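Local coordinates for polyketide biosynthesis 3-hydroxy-3-methylglutaryl-ACP synthase PksG (Bacillus subtilis, PDB 4YXT), which catalyses the aldol condensation of acetyl-ACP with a beta-ketothioester polyketide intermediate during biosynthesis of the antibiotic bacillaene, at residues K40-Y48 with R359-L370; G135-S146 with A168-E179. The protein carries 1 engineered substitution. One frame throughout, in Å; residues are numbered along the deposited sequence.

Interaction 1: K40-Y48 with R359-L370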
loop_
_atom_site.group_PDB
_atom_site.type_symbol
_atom_site.label_atom_id
_atom_site.label_comp_id
_atom_site.label_asym_id
_atom_site.label_seq_id
_atom_site.Cartn_x
_atom_site.Cartn_y
_atom_site.Cartn_z
ATOM N N LYS A 40 1.193 12.993 -28.006
ATOM C CA LYS A 40 2.118 12.855 -29.153
ATOM C C LYS A 40 2.880 11.577 -29.120
ATOM O O LYS A 40 3.098 10.994 -30.147
ATOM C CB LYS A 40 3.125 14.018 -29.241
ATOM C CG LYS A 40 2.536 15.404 -29.009
ATOM C CD LYS A 40 3.597 16.392 -28.576
ATOM C CE LYS A 40 4.388 16.934 -29.765
ATOM N NZ LYS A 40 5.300 18.056 -29.332
ATOM N N GLU A 41 3.326 11.147 -27.952
ATOM C CA GLU A 41 4.042 9.919 -27.872
ATOM C C GLU A 41 3.548 9.174 -26.661
ATOM O O GLU A 41 3.051 9.751 -25.733
ATOM C CB GLU A 41 5.553 10.179 -27.749
ATOM C CG GLU A 41 6.139 11.074 -28.841
ATOM C CD GLU A 41 7.478 11.691 -28.456
ATOM O OE1 GLU A 41 7.666 12.075 -27.280
ATOM O OE2 GLU A 41 8.355 11.819 -29.332
ATOM N N LYS A 42 3.642 7.864 -26.716
ATOM C CA LYS A 42 3.483 7.052 -25.519
ATOM C C LYS A 42 4.708 6.158 -25.406
ATOM O O LYS A 42 5.162 5.614 -26.424
ATOM C CB LYS A 42 2.198 6.245 -25.574
ATOM C CG LYS A 42 2.078 5.234 -26.723
ATOM C CD LYS A 42 0.743 4.517 -26.563
ATOM C CE LYS A 42 0.707 3.195 -27.313
ATOM N NZ LYS A 42 -0.429 2.373 -26.798
ATOM N N ALA A 43 5.258 6.041 -24.196
ATOM C CA ALA A 43 6.212 4.993 -23.895
ATOM C C ALA A 43 5.560 3.638 -24.033
ATOM O O ALA A 43 4.382 3.487 -23.742
ATOM C CB ALA A 43 6.718 5.163 -22.476
ATOM N N VAL A 44 6.319 2.632 -24.465
ATOM C CA VAL A 44 5.815 1.250 -24.564
ATOM C C VAL A 44 6.809 0.301 -23.851
ATOM O O VAL A 44 7.979 0.160 -24.257
ATOM C CB VAL A 44 5.573 0.819 -26.027
ATOM C CG1 VAL A 44 4.911 -0.566 -26.102
ATOM C CG2 VAL A 44 4.737 1.850 -26.781
ATOM N N ALA A 45 6.363 -0.291 -22.737
ATOM C CA ALA A 45 7.164 -1.268 -22.017
ATOM C C ALA A 45 7.412 -2.513 -22.897
ATOM O O ALA A 45 6.485 -3.065 -23.499
ATOM C CB ALA A 45 6.473 -1.690 -20.724
ATOM N N LEU A 46 8.668 -2.946 -22.928
ATOM C CA LEU A 46 9.071 -4.149 -23.624
ATOM C C LEU A 46 9.022 -5.371 -22.699
ATOM O O LEU A 46 9.015 -5.238 -21.457
ATOM C CB LEU A 46 10.483 -3.959 -24.153
ATOM C CG LEU A 46 10.641 -2.700 -25.007
ATOM C CD1 LEU A 46 11.978 -1.983 -24.813
ATOM C CD2 LEU A 46 10.440 -3.107 -26.443
ATOM N N PRO A 47 8.997 -6.574 -23.298
ATOM C CA PRO A 47 8.923 -7.830 -22.564
ATOM C C PRO A 47 9.961 -7.987 -21.456
ATOM O O PRO A 47 9.710 -8.696 -20.477
ATOM C CB PRO A 47 9.167 -8.865 -23.671
ATOM C CG PRO A 47 8.506 -8.251 -24.846
ATOM C CD PRO A 47 8.861 -6.802 -24.749
ATOM N N TYR A 48 11.117 -7.349 -21.597
ATOM C CA TYR A 48 12.151 -7.466 -20.587
ATOM C C TYR A 48 12.193 -6.223 -19.680
ATOM O O TYR A 48 13.204 -5.898 -19.088
ATOM C CB TYR A 48 13.513 -7.762 -21.227
ATOM C CG TYR A 48 13.796 -6.993 -22.468
ATOM C CD1 TYR A 48 13.644 -7.569 -23.739
ATOM C CD2 TYR A 48 14.192 -5.667 -22.392
ATOM C CE1 TYR A 48 13.918 -6.825 -24.886
ATOM C CE2 TYR A 48 14.461 -4.931 -23.516
ATOM C CZ TYR A 48 14.330 -5.504 -24.754
ATOM O OH TYR A 48 14.622 -4.710 -25.836
ATOM N N ARG A 359 14.890 7.740 -26.545
ATOM C CA ARG A 359 14.204 6.457 -26.597
ATOM C C ARG A 359 14.086 5.998 -28.021
ATOM O O ARG A 359 14.082 6.818 -28.953
ATOM C CB ARG A 359 12.798 6.543 -25.968
ATOM C CG ARG A 359 12.780 6.989 -24.524
ATOM C CD ARG A 359 11.367 7.311 -24.062
ATOM N NE ARG A 359 10.850 8.506 -24.753
ATOM C CZ ARG A 359 9.597 8.953 -24.689
ATOM N NH1 ARG A 359 8.697 8.319 -23.908
ATOM N NH2 ARG A 359 9.236 10.055 -25.396
ATOM N N TYR A 360 13.957 4.684 -28.179
ATOM C CA TYR A 360 13.839 4.052 -29.479
ATOM C C TYR A 360 12.426 4.084 -29.986
ATOM O O TYR A 360 11.495 3.635 -29.302
ATOM C CB TYR A 360 14.254 2.601 -29.349
ATOM C CG TYR A 360 14.289 1.803 -30.626
ATOM C CD1 TYR A 360 15.456 1.712 -31.373
ATOM C CD2 TYR A 360 13.193 1.083 -31.042
ATOM C CE1 TYR A 360 15.510 0.949 -32.522
ATOM C CE2 TYR A 360 13.233 0.318 -32.177
ATOM C CZ TYR A 360 14.392 0.257 -32.925
ATOM O OH TYR A 360 14.427 -0.520 -34.072
ATOM N N GLN A 361 12.268 4.555 -31.221
ATOM C CA GLN A 361 10.956 4.628 -31.852
ATOM C C GLN A 361 10.494 3.307 -32.489
ATOM O O GLN A 361 11.150 2.782 -33.368
ATOM C CB GLN A 361 10.958 5.700 -32.928
ATOM C CG GLN A 361 9.644 5.719 -33.691
ATOM C CD GLN A 361 9.345 7.049 -34.328
ATOM O OE1 GLN A 361 10.150 7.969 -34.280
ATOM N NE2 GLN A 361 8.184 7.159 -34.925
ATOM N N LEU A 362 9.338 2.805 -32.073
ATOM C CA LEU A 362 8.790 1.605 -32.647
ATOM C C LEU A 362 8.089 1.872 -33.985
ATOM O O LEU A 362 7.463 2.903 -34.177
ATOM C CB LEU A 362 7.785 0.966 -31.687
ATOM C CG LEU A 362 8.280 0.500 -30.331
ATOM C CD1 LEU A 362 7.070 0.067 -29.524
ATOM C CD2 LEU A 362 9.293 -0.646 -30.418
ATOM N N SER A 363 8.159 0.909 -34.893
ATOM C CA SER A 363 7.321 0.922 -36.083
ATOM C C SER A 363 5.997 0.244 -35.739
ATOM O O SER A 363 5.903 -0.511 -34.768
ATOM C CB SER A 363 7.974 0.087 -37.163
ATOM O OG SER A 363 7.997 -1.287 -36.747
ATOM N N MET A 364 4.994 0.460 -36.584
ATOM C CA MET A 364 3.704 -0.186 -36.403
ATOM C C MET A 364 3.786 -1.703 -36.506
ATOM O O MET A 364 2.974 -2.399 -35.906
ATOM C CB MET A 364 2.680 0.353 -37.415
ATOM C CG MET A 364 2.257 1.787 -37.142
ATOM S SD MET A 364 1.501 2.005 -35.508
ATOM C CE MET A 364 1.761 3.767 -35.397
ATOM N N GLU A 365 4.755 -2.229 -37.252
ATOM C CA GLU A 365 4.908 -3.670 -37.292
ATOM C C GLU A 365 5.510 -4.100 -35.949
ATOM O O GLU A 365 5.037 -5.064 -35.356
ATOM C CB GLU A 365 5.720 -4.168 -38.507
ATOM C CG GLU A 365 4.924 -5.037 -39.499
ATOM C CD GLU A 365 4.189 -4.261 -40.611
ATOM O OE1 GLU A 365 4.398 -3.029 -40.732
ATOM O OE2 GLU A 365 3.399 -4.881 -41.384
ATOM N N GLU A 366 6.521 -3.385 -35.455
ATOM C CA GLU A 366 7.076 -3.722 -34.128
ATOM C C GLU A 366 6.023 -3.636 -33.013
ATOM O O GLU A 366 5.934 -4.516 -32.161
ATOM C CB GLU A 366 8.270 -2.825 -33.779
ATOM C CG GLU A 366 9.544 -3.220 -34.499
ATOM C CD GLU A 366 10.615 -2.156 -34.457
ATOM O OE1 GLU A 366 10.312 -0.954 -34.555
ATOM O OE2 GLU A 366 11.784 -2.527 -34.354
ATOM N N TYR A 367 5.210 -2.592 -33.060
ATOM C CA TYR A 367 4.280 -2.297 -31.994
ATOM C C TYR A 367 3.075 -3.265 -32.009
ATOM O O TYR A 367 2.589 -3.686 -30.950
ATOM C CB TYR A 367 3.851 -0.834 -32.074
ATOM C CG TYR A 367 2.683 -0.541 -31.179
ATOM C CD1 TYR A 367 2.841 -0.468 -29.786
ATOM C CD2 TYR A 367 1.420 -0.369 -31.704
ATOM C CE1 TYR A 367 1.767 -0.224 -28.961
ATOM C CE2 TYR A 367 0.340 -0.133 -30.882
ATOM C CZ TYR A 367 0.520 -0.066 -29.511
ATOM O OH TYR A 367 -0.568 0.192 -28.718
ATOM N N GLU A 368 2.626 -3.647 -33.202
ATOM C CA GLU A 368 1.500 -4.577 -33.360
ATOM C C GLU A 368 1.895 -6.006 -32.941
ATOM O O GLU A 368 1.031 -6.841 -32.612
ATOM C CB GLU A 368 1.009 -4.551 -34.820
ATOM C CG GLU A 368 -0.396 -5.094 -35.068
ATOM C CD GLU A 368 -1.496 -4.051 -34.901
ATOM O OE1 GLU A 368 -1.398 -2.959 -35.508
ATOM O OE2 GLU A 368 -2.471 -4.341 -34.174
ATOM N N LEU A 369 3.200 -6.285 -32.956
ATOM C CA LEU A 369 3.711 -7.579 -32.508
ATOM C C LEU A 369 3.646 -7.661 -30.986
ATOM O O LEU A 369 3.371 -8.723 -30.431
ATOM C CB LEU A 369 5.146 -7.803 -33.006
ATOM C CG LEU A 369 5.613 -9.201 -33.463
ATOM C CD1 LEU A 369 6.507 -9.865 -32.426
ATOM C CD2 LEU A 369 4.474 -10.131 -33.872
ATOM N N LEU A 370 3.880 -6.536 -30.312
ATOM C CA LEU A 370 3.788 -6.485 -28.848
ATOM C C LEU A 370 2.337 -6.301 -28.362
ATOM O O LEU A 370 1.882 -7.065 -27.528
ATOM C CB LEU A 370 4.660 -5.364 -28.290
ATOM C CG LEU A 370 6.103 -5.321 -28.760
ATOM C CD1 LEU A 370 6.629 -3.906 -28.552
ATOM C CD2 LEU A 370 6.957 -6.349 -28.042
HETATM O O HOH W 1 10.652 11.184 -27.487
#

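Interaction 2: G135-S146 with A168-E179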
loop_
_atom_site.group_PDB
_atom_site.type_symbol
_atom_site.label_atom_id
_atom_site.label_comp_id
_atom_site.label_asym_id
_atom_site.label_seq_id
_atom_site.Cartn_x
_atom_site.Cartn_y
_atom_site.Cartn_z
ATOM N N GLY A 135 17.062 13.028 10.548
ATOM C CA GLY A 135 18.050 12.909 9.501
ATOM C C GLY A 135 17.645 11.916 8.400
ATOM O O GLY A 135 18.241 11.940 7.317
ATOM N N ALA A 136 16.626 11.077 8.630
ATOM C CA ALA A 136 16.317 9.982 7.650
ATOM C C ALA A 136 15.668 10.516 6.370
ATOM O O ALA A 136 15.164 11.607 6.299
ATOM C CB ALA A 136 15.444 8.897 8.269
ATOM N N LYS A 137 15.661 9.707 5.341
ATOM C CA LYS A 137 15.014 10.108 4.104
ATOM C C LYS A 137 14.057 8.974 3.719
ATOM O O LYS A 137 14.082 7.877 4.302
ATOM C CB LYS A 137 16.112 10.335 3.056
ATOM C CG LYS A 137 16.904 11.592 3.250
ATOM C CD LYS A 137 18.366 11.450 2.905
ATOM C CE LYS A 137 18.935 12.615 2.112
ATOM N NZ LYS A 137 18.783 13.947 2.764
ATOM N N ALA A 138 13.204 9.247 2.764
ATOM C CA ALA A 138 12.351 8.241 2.165
ATOM C C ALA A 138 12.501 8.354 0.670
ATOM O O ALA A 138 12.690 9.449 0.112
ATOM C CB ALA A 138 10.898 8.499 2.560
ATOM N N LEU A 139 12.349 7.222 0.014
ATOM C CA LEU A 139 12.253 7.123 -1.409
ATOM C C LEU A 139 10.860 6.567 -1.784
ATOM O O LEU A 139 10.441 5.550 -1.270
ATOM C CB LEU A 139 13.328 6.180 -1.871
ATOM C CG LEU A 139 13.539 6.046 -3.364
ATOM C CD1 LEU A 139 13.807 7.361 -4.101
ATOM C CD2 LEU A 139 14.697 5.129 -3.518
ATOM N N VAL A 140 10.132 7.317 -2.610
ATOM C CA VAL A 140 8.846 6.921 -3.083
ATOM C C VAL A 140 9.037 6.805 -4.560
ATOM O O VAL A 140 9.592 7.702 -5.202
ATOM C CB VAL A 140 7.745 7.981 -2.799
ATOM C CG1 VAL A 140 6.401 7.515 -3.308
ATOM C CG2 VAL A 140 7.644 8.277 -1.330
ATOM N N ILE A 141 8.559 5.698 -5.087
ATOM C CA ILE A 141 8.681 5.398 -6.463
ATOM C C ILE A 141 7.280 4.986 -6.968
ATOM O O ILE A 141 6.734 4.011 -6.525
ATOM C CB ILE A 141 9.636 4.214 -6.655
ATOM C CG1 ILE A 141 11.032 4.566 -6.163
ATOM C CG2 ILE A 141 9.657 3.803 -8.124
ATOM C CD1 ILE A 141 12.077 3.516 -6.502
ATOM N N ALA A 142 6.715 5.762 -7.874
ATOM C CA ALA A 142 5.524 5.368 -8.559
ATOM C C ALA A 142 5.898 4.746 -9.931
ATOM O O ALA A 142 6.520 5.401 -10.729
ATOM C CB ALA A 142 4.609 6.562 -8.701
ATOM N N SER A 143 5.509 3.482 -10.173
ATOM C CA SER A 143 5.847 2.673 -11.371
ATOM C C SER A 143 4.588 1.942 -11.886
ATOM O O SER A 143 4.008 1.109 -11.192
ATOM C CB SER A 143 6.932 1.640 -10.972
ATOM O OG SER A 143 7.662 1.063 -12.080
ATOM N N ASP A 144 4.151 2.262 -13.097
ATOM C CA ASP A 144 2.997 1.618 -13.722
ATOM C C ASP A 144 3.231 1.408 -15.218
ATOM O O ASP A 144 3.902 2.221 -15.868
ATOM C CB ASP A 144 1.699 2.424 -13.563
ATOM C CG ASP A 144 0.963 2.129 -12.240
ATOM O OD1 ASP A 144 0.755 0.931 -11.897
ATOM O OD2 ASP A 144 0.616 3.126 -11.537
ATOM N N ILE A 145 2.659 0.295 -15.706
ATOM C CA ILE A 145 2.721 -0.168 -17.074
ATOM C C ILE A 145 1.289 -0.466 -17.510
ATOM O O ILE A 145 0.621 -1.268 -16.875
ATOM C CB ILE A 145 3.486 -1.491 -17.188
ATOM C CG1 ILE A 145 5.015 -1.310 -17.050
ATOM C CG2 ILE A 145 3.261 -2.109 -18.573
ATOM C CD1 ILE A 145 5.529 -0.705 -15.780
ATOM N N SER A 146 0.821 0.176 -18.577
ATOM C CA SER A 146 -0.440 -0.223 -19.211
ATOM C C SER A 146 -0.379 -1.622 -19.825
ATOM O O SER A 146 0.681 -2.093 -20.196
ATOM C CB SER A 146 -0.815 0.752 -20.306
ATOM O OG SER A 146 -0.882 2.025 -19.745
ATOM N N ALA A 168 -2.178 5.261 -23.459
ATOM C CA ALA A 168 -1.994 4.173 -22.541
ATOM C C ALA A 168 -0.506 3.920 -22.366
ATOM O O ALA A 168 0.057 3.088 -23.063
ATOM C CB ALA A 168 -2.689 2.919 -23.083
ATOM N N GLY A 169 0.130 4.605 -21.417
ATOM C CA GLY A 169 1.570 4.518 -21.285
ATOM C C GLY A 169 2.231 3.602 -20.266
ATOM O O GLY A 169 1.619 2.690 -19.696
ATOM N N ALA A 170 3.529 3.834 -20.098
ATOM C CA ALA A 170 4.383 3.102 -19.179
ATOM C C ALA A 170 5.445 4.077 -18.675
ATOM O O ALA A 170 6.051 4.807 -19.449
ATOM C CB ALA A 170 5.070 1.955 -19.870
ATOM N N GLY A 171 5.725 4.071 -17.389
ATOM C CA GLY A 171 6.591 5.090 -16.850
ATOM C C GLY A 171 6.797 4.850 -15.386
ATOM O O GLY A 171 6.102 4.009 -14.805
ATOM N N ALA A 172 7.754 5.587 -14.806
ATOM C CA ALA A 172 7.981 5.586 -13.379
ATOM C C ALA A 172 8.608 6.882 -13.031
ATOM O O ALA A 172 9.330 7.470 -13.848
ATOM C CB ALA A 172 8.847 4.413 -12.909
ATOM N N VAL A 173 8.252 7.372 -11.858
ATOM C CA VAL A 173 8.864 8.551 -11.280
ATOM C C VAL A 173 9.322 8.228 -9.839
ATOM O O VAL A 173 8.545 7.684 -9.034
ATOM C CB VAL A 173 7.908 9.766 -11.202
ATOM C CG1 VAL A 173 8.636 11.013 -10.668
ATOM C CG2 VAL A 173 7.306 10.126 -12.536
ATOM N N ALA A 174 10.560 8.582 -9.516
ATOM C CA ALA A 174 11.113 8.259 -8.238
ATOM C C ALA A 174 11.309 9.579 -7.569
ATOM O O ALA A 174 11.792 10.527 -8.194
ATOM C CB ALA A 174 12.430 7.519 -8.411
ATOM N N VAL A 175 10.922 9.670 -6.310
ATOM C CA VAL A 175 10.937 10.895 -5.568
ATOM C C VAL A 175 11.645 10.613 -4.227
ATOM O O VAL A 175 11.167 9.792 -3.449
ATOM C CB VAL A 175 9.490 11.360 -5.267
ATOM C CG1 VAL A 175 9.469 12.579 -4.361
ATOM C CG2 VAL A 175 8.644 11.673 -6.510
ATOM N N LEU A 176 12.742 11.338 -3.961
ATOM C CA LEU A 176 13.463 11.334 -2.712
ATOM C C LEU A 176 12.966 12.411 -1.792
ATOM O O LEU A 176 12.969 13.553 -2.146
ATOM C CB LEU A 176 14.945 11.615 -2.974
ATOM C CG LEU A 176 15.891 11.457 -1.772
ATOM C CD1 LEU A 176 16.129 10.000 -1.385
ATOM C CD2 LEU A 176 17.207 12.152 -2.096
ATOM N N VAL A 177 12.554 12.032 -0.589
ATOM C CA VAL A 177 11.851 12.884 0.315
ATOM C C VAL A 177 12.736 13.003 1.553
ATOM O O VAL A 177 13.313 11.998 2.061
ATOM C CB VAL A 177 10.456 12.306 0.660
ATOM C CG1 VAL A 177 9.707 13.178 1.635
ATOM C CG2 VAL A 177 9.616 12.087 -0.607
ATOM N N GLY A 178 12.870 14.234 2.028
ATOM C CA GLY A 178 13.846 14.529 3.061
ATOM C C GLY A 178 13.662 15.845 3.768
ATOM O O GLY A 178 12.675 16.564 3.545
ATOM N N GLU A 179 14.626 16.164 4.629
ATOM C CA GLU A 179 14.528 17.358 5.450
ATOM C C GLU A 179 15.066 18.621 4.774
ATOM O O GLU A 179 14.842 19.692 5.269
ATOM C CB GLU A 179 15.193 17.099 6.810
ATOM C CG GLU A 179 14.617 15.884 7.558
ATOM C CD GLU A 179 15.374 15.590 8.835
ATOM O OE1 GLU A 179 16.395 16.282 9.054
ATOM O OE2 GLU A 179 14.967 14.705 9.628
HETATM O O HOH W 2 16.196 14.230 5.298
HETATM O O HOH W 3 13.455 12.433 8.820
#

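Interaction 1: K40-Y48 with R359-L370
Lys42 and Tyr367 meet where a short edge strand passes the helix 364-370: the ammonium NZ donates to the phenol OH at 2.9 Å, its chain crossing the end of the ring at about a right angle. Both ends are also held by Glu165, whose backbone O takes a bond from NZ and whose carboxylate bonds the phenol. Lys42 CG sits between the backbone N and carbonyl carbon (chi1 61°), and the chain runs extended to the hydroxyl. Beside this pair the contact is apolar, as suits the aliphatic Val44, Leu362 and Leu370. Val44 lays its branched end against Leu362 CD1, 3.9 Å from CB, while its CG1 reaches the edge of the Tyr367 ring, 4.2 Å from CD1. Leu370, one helical turn on, receives the ring of Pro47, with CD2 3.8 Å from the proline CD. At the other end Glu41 and Arg359 form a salt bridge, OE1 to NH2 at 3.2 Å; the oxygen lies at the guanidinium edge, in its plane, though the carboxylate plane is turned 75° away. A water accepts from NH2 in the same plane. Arg293 NE makes a second salt bridge to the same Glu41 OE1, and Arg359 NE and NH1 donate to Leu356 O and Gly13 O. At the helix N-terminus, Ser363 and Glu366 form a capping box: Ser363 OG accepts from Glu366 N at 2.9 Å and Ser363 N donates to Glu366 OE1. Strands 41-43 and 360-361 flank strand 16-19 in a small three-stranded sheet. With two arginines bridging to its OE1, the Glu41 carboxylate is probably kept ionised.

Interaction 2: G135-S146 with A168-E179
Gly169 O is gripped twice by Ser146: the backbone N donates at 2.9 Å and the hydroxyl OG at 2.6 Å, the latter in the carbonyl plane on a lone pair. This pair of hydrogen bonds from one residue closes the end of an antiparallel pair, strands 137-145 and 170-178, in the core sheet of the thiolase fold. Their segment axes run at 166°, 4.6 Å apart at closest. Hydrogen-bonded pairs run from Ala138 with Val177 through Val140 with Val175 and Ala142 with Val173 to Asp144 with Gly171; the Val140 N to Val175 O bond is straight, at 180°. Ile141 and Ala174 put their side chains on the face packed by helix 51-64, where Ile141 CG1 lies 4.0 Å from Ala174 CB; small alanines suit such close packing. Val140, Val175 and Val177 fill the other face, beta-branched residues favouring extended backbone. Asp144 shares that face, its carboxylate turning away from Gly171: OD1 accepts from Ala82 N, Ser81 OG and Ser83 OG, and OD2 from Gly299 N. Ala82 is an engineered substitution at the position assigned, by similarity, as proton donor/acceptor, which is consistent with a second-shell place for Asp144. At the far end Glu179, its chain extended, reaches back to Gly135, whose positive phi suits glycine: Gly135 N donates to OE2 at 2.8 Å, approaching 42° out of the carboxylate plane.

Overall arrangement
Interaction 2 is nested in the chain loop closed by interaction 1, and although their centres are 23 Å apart they touch at one end. Ala43 CB lies 3.1 Å from Ala170 O, and Ala45 CB packs 3.9 Å from Ile145 CG2, so the small edge strand 41-43 and the segment that follows it rest on the end of the core strand pair where Asp144 sits. The roles diverge there. The side chain of Asp144 is about 4 Å from that of the substituted Ala82 and about 7 Å from that of Cys114, the acyl-thioester nucleophile by similarity, whereas interaction 1 lies away from the annotated sites and joins N-terminal and C-terminal family regions.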